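Local coordinates for protein ICChI, a glycosylated chitinase (Ipomoea carnea, PDB 6IDN) that hydrolyses chitin and has lysozyme activity, as a glycosylated plant chitinase of family 18 with a TIM-barrel fold, at residues E2-W7 / Y25-I30; Y153-P158 / Y178-F183; G8-E13 / S257-D262. All coordinates share one frame; numbering follows the deposited sequence. Where two conformers were deposited one is given.

Interaction 1 of 3, residues E2-W7 / Y25-I30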
loop_
_atom_site.group_PDB
_atom_site.type_symbol
_atom_site.label_atom_id
_atom_site.label_comp_id
_atom_site.label_asym_id
_atom_site.label_seq_id
_atom_site.Cartn_x
_atom_site.Cartn_y
_atom_site.Cartn_z
ATOM N N GLU A 2 -10.420 -7.020 -6.386
ATOM C CA GLU A 2 -10.331 -5.584 -6.161
ATOM C C GLU A 2 -9.087 -5.027 -6.844
ATOM O O GLU A 2 -8.140 -5.753 -7.150
ATOM C CB GLU A 2 -10.273 -5.260 -4.660
ATOM C CG GLU A 2 -11.552 -5.586 -3.913
ATOM C CD GLU A 2 -11.487 -5.172 -2.452
ATOM O OE1 GLU A 2 -10.556 -5.596 -1.746
ATOM O OE2 GLU A 2 -12.387 -4.441 -2.009
ATOM N N ILE A 3 -9.095 -3.717 -7.076
ATOM C CA ILE A 3 -7.908 -2.998 -7.520
ATOM C C ILE A 3 -7.526 -1.987 -6.450
ATOM O O ILE A 3 -8.369 -1.202 -6.003
ATOM C CB ILE A 3 -8.121 -2.302 -8.876
ATOM C CG1 ILE A 3 -8.398 -3.346 -9.954
ATOM C CG2 ILE A 3 -6.898 -1.466 -9.226
ATOM C CD1 ILE A 3 -8.598 -2.760 -11.343
ATOM N N ALA A 4 -6.260 -2.015 -6.042
ATOM C CA ALA A 4 -5.680 -1.014 -5.157
ATOM C C ALA A 4 -4.725 -0.157 -5.967
ATOM O O ALA A 4 -4.063 -0.655 -6.879
ATOM C CB ALA A 4 -4.909 -1.654 -3.994
ATOM N N ILE A 5 -4.644 1.128 -5.641
ATOM C CA ILE A 5 -3.726 2.005 -6.355
ATOM C C ILE A 5 -3.078 2.965 -5.374
ATOM O O ILE A 5 -3.675 3.347 -4.366
ATOM C CB ILE A 5 -4.415 2.784 -7.496
ATOM C CG1 ILE A 5 -3.344 3.345 -8.445
ATOM C CG2 ILE A 5 -5.313 3.895 -6.932
ATOM C CD1 ILE A 5 -3.778 3.466 -9.878
ATOM N N TYR A 6 -1.844 3.364 -5.694
ATOM C CA TYR A 6 -1.130 4.387 -4.938
ATOM C C TYR A 6 -1.429 5.782 -5.477
ATOM O O TYR A 6 -1.428 6.015 -6.690
ATOM C CB TYR A 6 0.379 4.134 -4.978
ATOM C CG TYR A 6 0.802 3.042 -4.027
ATOM C CD1 TYR A 6 0.725 1.707 -4.402
ATOM C CD2 TYR A 6 1.281 3.342 -2.757
ATOM C CE1 TYR A 6 1.083 0.704 -3.533
ATOM C CE2 TYR A 6 1.661 2.338 -1.877
ATOM C CZ TYR A 6 1.557 1.020 -2.280
ATOM O OH TYR A 6 1.909 0.007 -1.420
ATOM N N TRP A 7 -1.646 6.709 -4.553
ATOM C CA TRP A 7 -1.880 8.103 -4.885
ATOM C C TRP A 7 -1.056 8.963 -3.941
ATOM O O TRP A 7 -0.817 8.589 -2.789
ATOM C CB TRP A 7 -3.372 8.452 -4.780
ATOM C CG TRP A 7 -3.725 9.904 -4.988
ATOM C CD1 TRP A 7 -4.162 10.471 -6.142
ATOM C CD2 TRP A 7 -3.709 10.960 -4.004
ATOM N NE1 TRP A 7 -4.412 11.820 -5.954
ATOM C CE2 TRP A 7 -4.138 12.137 -4.647
ATOM C CE3 TRP A 7 -3.369 11.019 -2.648
ATOM C CZ2 TRP A 7 -4.230 13.352 -3.982
ATOM C CZ3 TRP A 7 -3.460 12.227 -1.990
ATOM C CH2 TRP A 7 -3.888 13.375 -2.656
ATOM N N TYR A 25 -11.120 1.804 -8.581
ATOM C CA TYR A 25 -10.315 1.417 -7.426
ATOM C C TYR A 25 -11.188 1.123 -6.217
ATOM O O TYR A 25 -12.161 1.838 -5.936
ATOM C CB TYR A 25 -9.305 2.504 -7.069
ATOM C CG TYR A 25 -8.598 3.079 -8.269
ATOM C CD1 TYR A 25 -7.864 2.265 -9.122
ATOM C CD2 TYR A 25 -8.687 4.442 -8.575
ATOM C CE1 TYR A 25 -7.214 2.785 -10.222
ATOM C CE2 TYR A 25 -8.032 4.966 -9.673
ATOM C CZ TYR A 25 -7.303 4.139 -10.497
ATOM O OH TYR A 25 -6.652 4.651 -11.593
ATOM N N ASP A 26 -10.835 0.054 -5.522
ATOM C CA ASP A 26 -11.472 -0.313 -4.272
ATOM C C ASP A 26 -10.670 0.097 -3.053
ATOM O O ASP A 26 -11.245 0.169 -1.964
ATOM C CB ASP A 26 -11.686 -1.826 -4.234
ATOM C CG ASP A 26 -12.455 -2.318 -5.429
ATOM O OD1 ASP A 26 -13.717 -2.258 -5.390
ATOM O OD2 ASP A 26 -11.815 -2.717 -6.429
ATOM N N ILE A 27 -9.368 0.346 -3.220
ATOM C CA ILE A 27 -8.447 0.738 -2.149
ATOM C C ILE A 27 -7.499 1.797 -2.693
ATOM O O ILE A 27 -6.974 1.652 -3.801
ATOM C CB ILE A 27 -7.633 -0.464 -1.625
ATOM C CG1 ILE A 27 -8.586 -1.546 -1.118
ATOM C CG2 ILE A 27 -6.707 -0.026 -0.525
ATOM C CD1 ILE A 27 -7.922 -2.874 -0.878
ATOM N N ILE A 28 -7.284 2.864 -1.924
ATOM C CA ILE A 28 -6.311 3.899 -2.269
ATOM C C ILE A 28 -5.242 3.900 -1.196
ATOM O O ILE A 28 -5.550 4.101 -0.017
ATOM C CB ILE A 28 -6.935 5.303 -2.356
ATOM C CG1 ILE A 28 -8.255 5.291 -3.126
ATOM C CG2 ILE A 28 -5.934 6.302 -2.972
ATOM C CD1 ILE A 28 -8.096 5.049 -4.586
ATOM N N ASN A 29 -3.988 3.712 -1.598
ATOM C CA ASN A 29 -2.857 3.878 -0.686
ATOM C C ASN A 29 -2.286 5.277 -0.878
ATOM O O ASN A 29 -1.734 5.580 -1.939
ATOM C CB ASN A 29 -1.772 2.838 -0.943
ATOM C CG ASN A 29 -2.240 1.439 -0.690
ATOM O OD1 ASN A 29 -2.920 1.174 0.301
ATOM N ND2 ASN A 29 -1.856 0.518 -1.579
ATOM N N ILE A 30 -2.381 6.114 0.151
ATOM C CA ILE A 30 -1.839 7.470 0.097
ATOM C C ILE A 30 -0.389 7.405 0.575
ATOM O O ILE A 30 -0.125 7.124 1.747
ATOM C CB ILE A 30 -2.660 8.446 0.953
ATOM C CG1 ILE A 30 -4.108 8.560 0.450
ATOM C CG2 ILE A 30 -1.976 9.825 1.012
ATOM C CD1 ILE A 30 -4.969 9.546 1.258
HETATM O O HOH W 1 -12.596 -1.746 -0.626
#
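I5 and N29 bury the most surface where the first two parallel strands of the TIM barrel pair, the ends of a beta-alpha-beta unit closed through helix 16-21. I5 rests CG2 over the centre of the Y25 ring, 3.6 Å from the centroid, and brings CD1 to 3.5 Å from Y25 CE1. Its CG1 branch runs anti to the backbone N (chi1 -163°), which puts CG2 between N and the carbonyl carbon with both branches bearing on the ring. I3 CG2 meets the same ring at its edge, and the Y25 hydroxyl is hydrogen-bonded to D261. On the barrel interior N29 covers one face of Y6: CB stands 3.8 Å from the ring centroid, ND2 lies toward the rim, 3.5 Å from Y6 CZ, and the amide plane is turned 55° from the ring. Y6 OH is hydrogen-bonded to D123. W7 packs CB on I28 CG2 and sets its indole alongside I30. The backbone ladder runs through I5 and N29, ending with W7 N to N29 O at 2.8 Å. At the other end I3 O takes D26 N and, weakly, I27 N, while D26 OD2, also salt-bridged to K269, accepts I3 N at 3.0 Å through its anti lone pair.

Interaction 2 of 3, residues Y153-P158 / Y178-F183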
loop_
_atom_site.group_PDB
_atom_site.type_symbol
_atom_site.label_atom_id
_atom_site.label_comp_id
_atom_site.label_asym_id
_atom_site.label_seq_id
_atom_site.Cartn_x
_atom_site.Cartn_y
_atom_site.Cartn_z
ATOM N N TYR A 153 -7.095 -1.734 9.152
ATOM C CA TYR A 153 -6.535 -2.697 8.208
ATOM C C TYR A 153 -5.025 -2.551 8.122
ATOM O O TYR A 153 -4.484 -1.446 8.195
ATOM C CB TYR A 153 -7.146 -2.514 6.824
ATOM C CG TYR A 153 -8.613 -2.809 6.835
ATOM C CD1 TYR A 153 -9.089 -4.110 6.763
ATOM C CD2 TYR A 153 -9.519 -1.783 6.976
ATOM C CE1 TYR A 153 -10.441 -4.373 6.803
ATOM C CE2 TYR A 153 -10.864 -2.026 7.023
ATOM C CZ TYR A 153 -11.322 -3.321 6.931
ATOM O OH TYR A 153 -12.676 -3.551 6.979
ATOM N N LEU A 154 -4.336 -3.678 7.977
ATOM C CA LEU A 154 -2.890 -3.684 7.826
ATOM C C LEU A 154 -2.562 -4.253 6.457
ATOM O O LEU A 154 -3.049 -5.327 6.098
ATOM C CB LEU A 154 -2.235 -4.507 8.932
ATOM C CG LEU A 154 -2.493 -4.018 10.354
ATOM C CD1 LEU A 154 -1.942 -4.995 11.400
ATOM C CD2 LEU A 154 -1.882 -2.644 10.534
ATOM N N ALA A 155 -1.756 -3.527 5.690
ATOM C CA ALA A 155 -1.366 -3.959 4.359
ATOM C C ALA A 155 0.149 -3.889 4.257
ATOM O O ALA A 155 0.784 -3.053 4.902
ATOM C CB ALA A 155 -2.030 -3.089 3.266
ATOM N N ALA A 156 0.728 -4.785 3.450
ATOM C CA ALA A 156 2.175 -4.807 3.228
ATOM C C ALA A 156 2.479 -4.868 1.742
ATOM O O ALA A 156 1.759 -5.520 0.982
ATOM C CB ALA A 156 2.843 -6.013 3.915
ATOM N N ALA A 157 3.608 -4.261 1.348
ATOM C CA ALA A 157 4.012 -4.163 -0.055
ATOM C C ALA A 157 5.431 -4.689 -0.256
ATOM O O ALA A 157 6.344 -3.936 -0.624
ATOM C CB ALA A 157 3.898 -2.712 -0.548
ATOM N N PRO A 158 5.646 -5.983 -0.050
ATOM C CA PRO A 158 6.980 -6.546 -0.291
ATOM C C PRO A 158 7.285 -6.628 -1.778
ATOM O O PRO A 158 6.398 -6.648 -2.625
ATOM C CB PRO A 158 6.886 -7.948 0.317
ATOM C CG PRO A 158 5.432 -8.346 0.059
ATOM C CD PRO A 158 4.653 -7.032 0.261
ATOM N N TYR A 178 -3.988 -7.390 3.952
ATOM C CA TYR A 178 -3.658 -7.297 2.539
ATOM C C TYR A 178 -2.158 -7.415 2.389
ATOM O O TYR A 178 -1.414 -6.823 3.167
ATOM C CB TYR A 178 -4.107 -5.940 1.928
ATOM C CG TYR A 178 -5.588 -5.650 2.046
ATOM C CD1 TYR A 178 -6.079 -4.988 3.162
ATOM C CD2 TYR A 178 -6.473 -6.044 1.065
ATOM C CE1 TYR A 178 -7.399 -4.744 3.303
ATOM C CE2 TYR A 178 -7.829 -5.779 1.198
ATOM C CZ TYR A 178 -8.273 -5.135 2.334
ATOM O OH TYR A 178 -9.603 -4.841 2.518
ATOM N N VAL A 179 -1.714 -8.146 1.378
ATOM C CA VAL A 179 -0.293 -8.132 0.992
ATOM C C VAL A 179 -0.302 -8.026 -0.530
ATOM O O VAL A 179 -0.853 -8.896 -1.208
ATOM C CB VAL A 179 0.490 -9.378 1.447
ATOM C CG1 VAL A 179 1.901 -9.319 0.851
ATOM C CG2 VAL A 179 0.555 -9.420 2.982
ATOM N N TRP A 180 0.245 -6.933 -1.077
ATOM C CA TRP A 180 0.399 -6.777 -2.524
ATOM C C TRP A 180 1.863 -6.966 -2.849
ATOM O O TRP A 180 2.695 -6.135 -2.484
ATOM C CB TRP A 180 -0.112 -5.421 -3.021
ATOM C CG TRP A 180 -0.129 -4.310 -2.015
ATOM C CD1 TRP A 180 0.938 -3.592 -1.561
ATOM C CD2 TRP A 180 -1.281 -3.751 -1.396
ATOM N NE1 TRP A 180 0.525 -2.631 -0.672
ATOM C CE2 TRP A 180 -0.834 -2.691 -0.574
ATOM C CE3 TRP A 180 -2.655 -4.022 -1.475
ATOM C CZ2 TRP A 180 -1.689 -1.944 0.195
ATOM C CZ3 TRP A 180 -3.531 -3.240 -0.691
ATOM C CH2 TRP A 180 -3.022 -2.224 0.124
ATOM N N VAL A 181 2.178 -8.057 -3.528
ATOM C CA VAL A 181 3.555 -8.412 -3.853
ATOM C C VAL A 181 3.959 -7.686 -5.126
ATOM O O VAL A 181 3.276 -7.789 -6.153
ATOM C CB VAL A 181 3.708 -9.930 -4.009
ATOM C CG1 VAL A 181 5.164 -10.264 -4.252
ATOM C CG2 VAL A 181 3.173 -10.650 -2.772
ATOM N N GLN A 182 5.054 -6.933 -5.060
ATOM C CA GLN A 182 5.469 -6.092 -6.181
ATOM C C GLN A 182 6.254 -6.927 -7.180
ATOM O O GLN A 182 7.433 -7.206 -6.982
ATOM C CB GLN A 182 6.295 -4.899 -5.697
ATOM C CG GLN A 182 5.534 -3.877 -4.834
ATOM C CD GLN A 182 6.464 -2.943 -4.058
ATOM O OE1 GLN A 182 7.625 -3.249 -3.859
ATOM N NE2 GLN A 182 5.937 -1.820 -3.603
ATOM N N PHE A 183 5.593 -7.288 -8.274
ATOM C CA PHE A 183 6.233 -8.035 -9.358
ATOM C C PHE A 183 6.730 -7.036 -10.404
ATOM O O PHE A 183 6.253 -6.965 -11.535
ATOM C CB PHE A 183 5.256 -9.055 -9.942
ATOM C CG PHE A 183 5.104 -10.280 -9.100
ATOM C CD1 PHE A 183 5.986 -11.323 -9.246
ATOM C CD2 PHE A 183 4.130 -10.354 -8.116
ATOM C CE1 PHE A 183 5.870 -12.468 -8.453
ATOM C CE2 PHE A 183 4.017 -11.492 -7.324
ATOM C CZ PHE A 183 4.893 -12.539 -7.494
#
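Small residues on 153-158 make the hollow into which W180 folds. A155 CB presses on the six-membered end of the indole, 3.3 Å from W180 CZ2, while A157 CB abuts the pyrrole edge in the ring plane, 3.2 Å from W180 CD1. Between these two methyl bumps the carbonyl of A156 comes up under one face, 3.3 Å from W180 CD1 through its O atom, and the same O accepts W180 N at 2.9 Å. The indole lies back over the neighbouring strand because W180 chi1 is 25°, well short of a staggered value; this tight fit looks somewhat strained. Its NE1 makes a weak hydrogen bond to D123. On the outer side of the barrel, facing helix 196-206, the shapes interlock the other way: the P158 ring fits the notch formed by V179 CG1 and V181 CG2, with P158 CD 3.6 Å from V179 CG1, and W206 covers P158 and V181. At the start of the strands Y153 and Y178 meet less closely, CD1 of Y153 lying 3.9 Å from CE1 of Y178. Q182 stretches its aliphatic part along the P158 carbonyl, whose O takes Q182 N at 2.8 Å, and its amide makes a weak bond to D125. Parallel neighbours joined through helix 168-171, with W180 and Q182 reaching D123 and D125 of strand 121-126, suit a family 18 TIM barrel: the two aspartates fit its DxDxE motif.

Interaction 3 of 3, residues G8-E13 / S257-D262; sequences GQDGGE and SKYYDD
The Y259 ring carries the D10 carboxylate flat on one face: the two planes are only 7° apart, and D10 OD2 sits 3.3 Å above the plane of the Y259 ring, over its centre. At the ring's edge, near its plane, come E13 CB and the G12 carbonyl carbon. Y260 CE2 is also at the edge of Y259, while Y259 CD2 lies over one face of the Y260 ring. D10 extends CG away from its own backbone N (chi1 -163°), which lays the carboxylate over Y259. There OD1 accepts G12 N at 3.1 Å by its anti lone pair, an Asx turn that fixes the carboxylate's rotation inside the type I turn from D10 to E13. OD2 takes a weak bond from a water that also bonds Y260 OH.

E13 packs against Y259, CB 3.8 Å from Y259 CB. Its CG stands between N and the carbonyl carbon (chi1 74°), sending the extended chain back into its own loop; OE2 receives G8 N at 2.8 Å, from above the carboxylate plane, together with H49 NE2 and a weak bond from D10 N. K258 binds the backbone of E13 rather than its carboxylate: its chain curls back so that NZ gives a 2.8 Å bond to E13 O, nearly in line with the carbonyl. A cis peptide precedes S257, probably as in related family 18 chitinases. The arrangement joins the loops that follow the first and eighth strands, the point where a TIM barrel closes on itself.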
loop_
_atom_site.group_PDB
_atom_site.type_symbol
_atom_site.label_atom_id
_atom_site.label_comp_id
_atom_site.label_asym_id
_atom_site.label_seq_id
_atom_site.Cartn_x
_atom_site.Cartn_y
_atom_site.Cartn_z
ATOM N N GLY A 8 -0.596 10.103 -4.448
ATOM C CA GLY A 8 0.092 11.065 -3.610
ATOM C C GLY A 8 1.414 11.564 -4.156
ATOM O O GLY A 8 1.867 12.646 -3.778
ATOM N N GLN A 9 2.049 10.797 -5.044
ATOM C CA GLN A 9 3.435 11.059 -5.399
ATOM C C GLN A 9 3.599 11.753 -6.749
ATOM O O GLN A 9 4.722 11.822 -7.266
ATOM C CB GLN A 9 4.236 9.757 -5.356
ATOM C CG GLN A 9 4.516 9.266 -3.935
ATOM C CD GLN A 9 5.269 10.298 -3.131
ATOM O OE1 GLN A 9 6.421 10.616 -3.443
ATOM N NE2 GLN A 9 4.615 10.865 -2.109
ATOM N N ASP A 10 2.526 12.308 -7.312
ATOM C CA ASP A 10 2.653 13.217 -8.449
ATOM C C ASP A 10 1.463 14.166 -8.454
ATOM O O ASP A 10 0.318 13.730 -8.618
ATOM C CB ASP A 10 2.753 12.449 -9.773
ATOM C CG ASP A 10 3.289 13.313 -10.898
ATOM O OD1 ASP A 10 2.687 14.376 -11.173
ATOM O OD2 ASP A 10 4.313 12.932 -11.509
ATOM N N GLY A 11 1.732 15.462 -8.268
ATOM C CA GLY A 11 0.672 16.452 -8.138
ATOM C C GLY A 11 -0.242 16.561 -9.343
ATOM O O GLY A 11 -1.358 17.075 -9.218
ATOM N N GLY A 12 0.199 16.087 -10.504
ATOM C CA GLY A 12 -0.623 16.084 -11.696
ATOM C C GLY A 12 -1.456 14.842 -11.928
ATOM O O GLY A 12 -2.116 14.741 -12.969
ATOM N N GLU A 13 -1.461 13.889 -10.996
ATOM C CA GLU A 13 -2.212 12.656 -11.202
ATOM C C GLU A 13 -3.701 12.813 -10.941
ATOM O O GLU A 13 -4.440 11.830 -11.054
ATOM C CB GLU A 13 -1.652 11.537 -10.322
ATOM C CG GLU A 13 -1.992 11.671 -8.844
ATOM C CD GLU A 13 -0.996 10.945 -7.979
ATOM O OE1 GLU A 13 -0.513 9.879 -8.415
ATOM O OE2 GLU A 13 -0.689 11.432 -6.866
ATOM N N SER A 257 1.261 3.541 -10.519
ATOM C CA SER A 257 0.545 4.340 -9.521
ATOM C C SER A 257 -0.542 5.117 -10.283
ATOM O O SER A 257 -0.656 4.979 -11.497
ATOM C CB SER A 257 1.490 5.300 -8.811
ATOM O OG SER A 257 1.888 6.336 -9.712
ATOM N N LYS A 258 -1.318 5.954 -9.590
ATOM C CA LYS A 258 -2.381 6.695 -10.269
ATOM C C LYS A 258 -1.830 7.535 -11.420
ATOM O O LYS A 258 -2.459 7.635 -12.482
ATOM C CB LYS A 258 -3.129 7.579 -9.267
ATOM C CG LYS A 258 -4.170 8.526 -9.895
ATOM C CD LYS A 258 -5.244 7.761 -10.672
ATOM C CE LYS A 258 -6.366 8.703 -11.146
ATOM N NZ LYS A 258 -5.893 9.711 -12.132
ATOM N N TYR A 259 -0.645 8.123 -11.231
ATOM C CA TYR A 259 -0.089 9.015 -12.245
ATOM C C TYR A 259 0.113 8.308 -13.578
ATOM O O TYR A 259 0.002 8.943 -14.634
ATOM C CB TYR A 259 1.238 9.605 -11.766
ATOM C CG TYR A 259 1.882 10.523 -12.786
ATOM C CD1 TYR A 259 1.350 11.778 -13.041
ATOM C CD2 TYR A 259 3.013 10.131 -13.491
ATOM C CE1 TYR A 259 1.927 12.624 -13.974
ATOM C CE2 TYR A 259 3.597 10.972 -14.430
ATOM C CZ TYR A 259 3.051 12.213 -14.662
ATOM O OH TYR A 259 3.628 13.054 -15.591
ATOM N N TYR A 260 0.397 7.006 -13.551
ATOM C CA TYR A 260 0.705 6.234 -14.749
ATOM C C TYR A 260 -0.475 5.428 -15.266
ATOM O O TYR A 260 -0.342 4.754 -16.293
ATOM C CB TYR A 260 1.890 5.294 -14.481
ATOM C CG TYR A 260 3.150 6.052 -14.118
ATOM C CD1 TYR A 260 3.878 6.724 -15.089
ATOM C CD2 TYR A 260 3.585 6.126 -12.802
ATOM C CE1 TYR A 260 5.019 7.433 -14.758
ATOM C CE2 TYR A 260 4.729 6.844 -12.461
ATOM C CZ TYR A 260 5.442 7.485 -13.445
ATOM O OH TYR A 260 6.578 8.202 -13.125
ATOM N N ASP A 261 -1.621 5.487 -14.588
ATOM C CA ASP A 261 -2.787 4.675 -14.930
ATOM C C ASP A 261 -3.754 5.499 -15.778
ATOM O O ASP A 261 -4.800 5.957 -15.319
ATOM C CB ASP A 261 -3.452 4.153 -13.653
ATOM C CG ASP A 261 -4.574 3.170 -13.936
ATOM O OD1 ASP A 261 -4.608 2.613 -15.056
ATOM O OD2 ASP A 261 -5.430 2.972 -13.046
ATOM N N ASP A 262 -3.395 5.679 -17.051
ATOM C CA ASP A 262 -4.289 6.367 -17.976
ATOM C C ASP A 262 -5.459 5.469 -18.368
ATOM O O ASP A 262 -6.617 5.903 -18.371
ATOM C CB ASP A 262 -3.523 6.825 -19.222
ATOM C CG ASP A 262 -2.302 7.680 -18.894
ATOM O OD1 ASP A 262 -2.173 8.158 -17.746
ATOM O OD2 ASP A 262 -1.462 7.874 -19.796
HETATM O O HOH W 2 6.113 10.197 -11.094
#

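Overall arrangement
Interactions 1 and 2 belong to one barrel sheet, their centres 12 Å apart, and meet across its interior: N29 ND2 lies 3.0 Å from W180 CZ2 and Y6 OH 3.1 Å from W180 NE1. Y6 and W180 both reach D123, in what is probably the active site of this family 18 enzyme. Interaction 3 continues interaction 1 beyond the strand ends, with Y6 O 2.9 Å from K258 N, a probable hydrogen bond. Interactions 2 and 3 do not touch; their nearest atoms are about 10 Å apart. Sugars of the protein's glycans, rather than a substrate, lie nearby: a NAG about 7 Å from the D10 side chain and another about 10 Å from that of P158.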